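Local atomic coordinates of dual specificity protein phosphatase 8 (Homo sapiens, PDB entry 4JMK), a protein that probably dephosphorylates phosphotyrosine, phosphoserine and phosphothreonine in proteins, thereby restraining mitogen-activated protein kinases. Residues F44-E47 and S48-M51; L136-E139 and R140-L144. The protein carries 1 engineered substitution. All coordinates share one frame; numbering follows the deposited sequence.

Contact 1 of 2, residues F44-E47 and S48-M51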
loop_
_atom_site.group_PDB
_atom_site.type_symbol
_atom_site.label_atom_id
_atom_site.label_comp_id
_atom_site.label_asym_id
_atom_site.label_seq_id
_atom_site.Cartn_x
_atom_site.Cartn_y
_atom_site.Cartn_z
ATOM N N PHE A 44 7.099 -18.742 3.169
ATOM C CA PHE A 44 5.856 -19.238 3.753
ATOM C C PHE A 44 4.586 -18.606 3.179
ATOM O O PHE A 44 3.476 -18.913 3.636
ATOM C CB PHE A 44 5.889 -19.101 5.285
ATOM C CG PHE A 44 6.199 -17.704 5.774
ATOM C CD1 PHE A 44 5.189 -16.751 5.893
ATOM C CD2 PHE A 44 7.491 -17.355 6.133
ATOM C CE1 PHE A 44 5.466 -15.466 6.355
ATOM C CE2 PHE A 44 7.779 -16.078 6.595
ATOM C CZ PHE A 44 6.767 -15.135 6.709
ATOM N N ILE A 45 4.750 -17.743 2.175
ATOM C CA ILE A 45 3.620 -17.089 1.510
ATOM C C ILE A 45 3.340 -17.737 0.147
ATOM O O ILE A 45 4.272 -17.984 -0.624
ATOM C CB ILE A 45 3.892 -15.568 1.297
ATOM C CG1 ILE A 45 3.991 -14.831 2.642
ATOM C CG2 ILE A 45 2.814 -14.947 0.431
ATOM C CD1 ILE A 45 2.705 -14.928 3.525
ATOM N N CYS A 46 2.062 -17.994 -0.151
ATOM C CA CYS A 46 1.637 -18.597 -1.430
ATOM C C CYS A 46 1.724 -17.643 -2.600
ATOM O O CYS A 46 1.348 -16.473 -2.486
ATOM C CB CYS A 46 0.181 -19.066 -1.331
ATOM S SG CYS A 46 -0.058 -20.332 -0.099
ATOM N N GLU A 47 2.176 -18.145 -3.745
ATOM C CA GLU A 47 2.315 -17.304 -4.933
ATOM C C GLU A 47 1.014 -16.597 -5.305
ATOM O O GLU A 47 1.019 -15.426 -5.702
ATOM C CB GLU A 47 2.831 -18.122 -6.119
ATOM C CG GLU A 47 3.227 -17.264 -7.316
ATOM C CD GLU A 47 4.388 -16.322 -7.007
ATOM O OE1 GLU A 47 4.374 -15.171 -7.501
ATOM O OE2 GLU A 47 5.322 -16.736 -6.280
ATOM N N SER A 48 -0.109 -17.294 -5.159
ATOM C CA SER A 48 -1.393 -16.704 -5.538
ATOM C C SER A 48 -1.838 -15.596 -4.572
ATOM O O SER A 48 -2.783 -14.866 -4.856
ATOM C CB SER A 48 -2.483 -17.780 -5.619
ATOM O OG SER A 48 -2.730 -18.350 -4.348
ATOM N N ARG A 49 -1.174 -15.490 -3.426
ATOM C CA ARG A 49 -1.483 -14.450 -2.452
ATOM C C ARG A 49 -0.343 -13.430 -2.364
ATOM O O ARG A 49 -0.163 -12.757 -1.346
ATOM C CB ARG A 49 -1.754 -15.086 -1.089
ATOM C CG ARG A 49 -3.023 -15.956 -1.081
ATOM C CD ARG A 49 -3.088 -16.812 0.168
ATOM N NE ARG A 49 -4.379 -17.470 0.342
ATOM C CZ ARG A 49 -4.746 -18.602 -0.256
ATOM N NH1 ARG A 49 -3.927 -19.222 -1.107
ATOM N NH2 ARG A 49 -5.949 -19.111 -0.009
ATOM N N PHE A 50 0.413 -13.318 -3.448
ATOM C CA PHE A 50 1.581 -12.445 -3.472
ATOM C C PHE A 50 1.561 -11.558 -4.698
ATOM O O PHE A 50 1.266 -12.029 -5.794
ATOM C CB PHE A 50 2.860 -13.286 -3.503
ATOM C CG PHE A 50 4.121 -12.463 -3.611
ATOM C CD1 PHE A 50 4.646 -11.824 -2.485
ATOM C CD2 PHE A 50 4.764 -12.307 -4.832
ATOM C CE1 PHE A 50 5.798 -11.064 -2.578
ATOM C CE2 PHE A 50 5.926 -11.546 -4.930
ATOM C CZ PHE A 50 6.437 -10.924 -3.801
ATOM N N MET A 51 1.902 -10.284 -4.524
ATOM C CA MET A 51 2.041 -9.378 -5.665
ATOM C C MET A 51 3.239 -8.473 -5.463
ATOM O O MET A 51 3.407 -7.901 -4.385
ATOM C CB MET A 51 0.786 -8.520 -5.838
ATOM C CG MET A 51 0.949 -7.437 -6.915
ATOM S SD MET A 51 -0.507 -6.380 -7.047
ATOM C CE MET A 51 0.125 -5.077 -8.120
HETATM O O HOH W 1 1.831 -13.891 -7.788
#

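Contact 2 of 2, residues L136-E139 and R140-L144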
loop_
_atom_site.group_PDB
_atom_site.type_symbol
_atom_site.label_atom_id
_atom_site.label_comp_id
_atom_site.label_asym_id
_atom_site.label_seq_id
_atom_site.Cartn_x
_atom_site.Cartn_y
_atom_site.Cartn_z
ATOM N N LEU A 136 -0.968 13.159 -5.592
ATOM C CA LEU A 136 -1.745 14.293 -6.091
ATOM C C LEU A 136 -2.292 14.022 -7.487
ATOM O O LEU A 136 -3.463 14.311 -7.760
ATOM C CB LEU A 136 -0.916 15.583 -6.133
ATOM C CG LEU A 136 -0.992 16.557 -4.964
ATOM C CD1 LEU A 136 -0.607 17.984 -5.389
ATOM C CD2 LEU A 136 -2.359 16.542 -4.344
ATOM N N GLU A 137 -1.447 13.505 -8.378
ATOM C CA GLU A 137 -1.866 13.249 -9.764
ATOM C C GLU A 137 -2.886 12.126 -9.810
ATOM O O GLU A 137 -3.797 12.146 -10.633
ATOM C CB GLU A 137 -0.679 12.881 -10.661
ATOM C CG GLU A 137 -0.147 14.016 -11.525
ATOM C CD GLU A 137 -1.233 14.733 -12.293
ATOM O OE1 GLU A 137 -1.622 15.828 -11.859
ATOM O OE2 GLU A 137 -1.703 14.215 -13.328
ATOM N N TYR A 138 -2.724 11.146 -8.928
ATOM C CA TYR A 138 -3.674 10.038 -8.852
ATOM C C TYR A 138 -5.038 10.571 -8.433
ATOM O O TYR A 138 -6.066 10.218 -9.026
ATOM C CB TYR A 138 -3.161 8.973 -7.876
ATOM C CG TYR A 138 -4.031 7.731 -7.785
ATOM C CD1 TYR A 138 -4.281 6.952 -8.910
ATOM C CD2 TYR A 138 -4.587 7.330 -6.567
ATOM C CE1 TYR A 138 -5.078 5.808 -8.829
ATOM C CE2 TYR A 138 -5.387 6.189 -6.478
ATOM C CZ TYR A 138 -5.622 5.440 -7.616
ATOM O OH TYR A 138 -6.399 4.302 -7.548
ATOM N N GLU A 139 -5.054 11.452 -7.433
ATOM C CA GLU A 139 -6.313 12.028 -6.974
ATOM C C GLU A 139 -6.980 12.807 -8.097
ATOM O O GLU A 139 -8.207 12.762 -8.270
ATOM C CB GLU A 139 -6.075 12.969 -5.794
ATOM C CG GLU A 139 -7.338 13.604 -5.242
ATOM C CD GLU A 139 -8.510 12.637 -5.137
ATOM O OE1 GLU A 139 -8.326 11.470 -4.713
ATOM O OE2 GLU A 139 -9.632 13.056 -5.487
ATOM N N ARG A 140 -6.166 13.530 -8.855
ATOM C CA ARG A 140 -6.710 14.370 -9.907
ATOM C C ARG A 140 -7.417 13.490 -10.923
ATOM O O ARG A 140 -8.499 13.831 -11.405
ATOM C CB ARG A 140 -5.601 15.191 -10.567
ATOM C CG ARG A 140 -6.144 16.347 -11.383
ATOM C CD ARG A 140 -5.027 17.238 -11.855
ATOM N NE ARG A 140 -4.217 16.579 -12.868
ATOM C CZ ARG A 140 -4.525 16.548 -14.161
ATOM N NH1 ARG A 140 -5.638 17.130 -14.604
ATOM N NH2 ARG A 140 -3.717 15.939 -15.013
ATOM N N SER A 141 -6.821 12.337 -11.212
ATOM C CA SER A 141 -7.365 11.407 -12.196
ATOM C C SER A 141 -8.640 10.699 -11.719
ATOM O O SER A 141 -9.544 10.428 -12.513
ATOM C CB SER A 141 -6.293 10.394 -12.623
ATOM O OG SER A 141 -6.285 9.241 -11.795
ATOM N N LEU A 142 -8.712 10.400 -10.425
ATOM C CA LEU A 142 -9.921 9.816 -9.850
ATOM C C LEU A 142 -11.070 10.812 -9.968
ATOM O O LEU A 142 -12.213 10.437 -10.265
ATOM C CB LEU A 142 -9.695 9.429 -8.382
ATOM C CG LEU A 142 -8.752 8.262 -8.040
ATOM C CD1 LEU A 142 -8.551 8.199 -6.544
ATOM C CD2 LEU A 142 -9.278 6.925 -8.566
ATOM N N LYS A 143 -10.770 12.090 -9.749
ATOM C CA LYS A 143 -11.819 13.108 -9.812
ATOM C C LYS A 143 -12.384 13.268 -11.226
ATOM O O LYS A 143 -13.566 13.557 -11.398
ATOM C CB LYS A 143 -11.333 14.442 -9.237
ATOM C CG LYS A 143 -11.321 14.453 -7.716
ATOM C CD LYS A 143 -11.610 15.842 -7.159
ATOM C CE LYS A 143 -10.367 16.458 -6.527
ATOM N NZ LYS A 143 -10.163 17.874 -6.951
ATOM N N LEU A 144 -11.554 13.039 -12.238
ATOM C CA LEU A 144 -12.033 13.073 -13.620
ATOM C C LEU A 144 -12.815 11.805 -14.001
ATOM O O LEU A 144 -13.797 11.868 -14.744
ATOM C CB LEU A 144 -10.869 13.327 -14.573
ATOM C CG LEU A 144 -10.172 14.670 -14.297
ATOM C CD1 LEU A 144 -8.681 14.574 -14.557
ATOM C CD2 LEU A 144 -10.782 15.818 -15.116
#

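Contact 1 of 2, residues F44-E47 and S48-M51
Cys46 and Glu47 turn back onto Arg49 and Phe50 in a short 3-10 turn, which delivers the chain into strand 50-52 at the edge of the sheet of this dual-specificity phosphatase catalytic domain. Two backbone bonds, each between residues three apart, make the turn: Arg49 N donates to Cys46 O at 2.9 Å, and Phe50 N to Glu47 O at 3.1 Å. Both are noticeably bent at the hydrogen. Water 1 bridges the same turn through hydrogen bonds to two backbone carbonyls, 2.7 Å from Glu47 O and 2.8 Å from Phe50 O. Glu47 O is thus used twice, by Phe50 N and by the water. Arg49 and Met51 share backbone hydrogen bonds with Val32, which join the chain to strand 29-34.

Apolar contact is sparse and comes from Ile45, ahead of the turn. Ile45, buried against Val32 and Met24, brings its CG2 branch within 4.3 Å of Phe50 CB. That meeting concerns the root of the phenylalanine alone, since CG is anti to the backbone N (chi1 177°) and carries the ring onward, away from Ile45.

The charged side chains approach without ion pairing inside the turn. Arg49 stretches back alongside Cys46, whose CB sits near the guanidinium plane at its edge, 4.1 Å from Arg49 NH1. Glu47, bent at chi2, brings its carboxylate toward the phenylalanine, and Lys41 touches both of these side chains. The carboxylate and the ring are steeply inclined to each other, their planes 68° apart, with Glu47 OE1 lying 3.9 Å from Phe50 CD2.

Contact 2 of 2, residues L136-E139 and R140-L144
On helix 129-148, Glu137 and Arg140 lie side by side and point the same way, their carboxylate and guanidinium planes 35° apart. Arg140 grips side-on, one nitrogen for each oxygen: NE reaches Glu137 OE1 at 2.9 Å, while NH2 meets the syn lone pair of Glu137 OE2 at 3.1 Å. A bend at chi3 (70°) swings the guanidinium edge back toward the preceding turn. Replacing Glu137 by an alanine would probably leave the Arg140 guanidinium without this carboxylate mate and set it free to turn.

Round the helix, Tyr138 and Leu142 cross at a slant. Leu142 CD1 lies above one face of the ring in an off-centre CH-pi contact, 4.2 Å from the centroid and closest to Tyr138 CE2, at 3.7 Å. The ring is wedged against helices 67-79 and 94-107, and its hydroxyl hydrogen-bonds to Asp68.

The carbonyl of Tyr138 takes two donors, Leu142 N at 3.0 Å in the regular helical bond and the hydroxyl of Ser141, whose OG donates to Tyr138 O at 2.9 Å. Glu139 instead passes across Leu142 and comes down on the methylenes of Lys143; the ammonium curls off, leaving Glu139 OE2 and Lys143 NZ 5.1 Å apart.

The chemistry therefore differs around the helix: the buried tyrosine combines ring packing with a polar hold on Asp68, while the more exposed Glu137 and Arg140 probably neutralise each other's charge through a two-pronged salt bridge between neighbouring turns.

From the N terminus the chain passes through strands 4-7 and 10-13 and two short helices before strand 29-34, whose following loop contact 1 closes with a tight turn just before strand 50-52. Helix 67-79, strand 83-87, with the engineered Ser88 just after it, and helices 94-107 and 111-121 come next. Contact 2 lies far along the last helix, 129-148, and closes no loop: it joins successive helical turns. The two are in series, neither nested nor crossing, with centres about 30 Å apart on opposite sides of the domain. Helix 67-79 is common ground, since Met51 touches it from the sheet side and Tyr138 from the C-terminal helix.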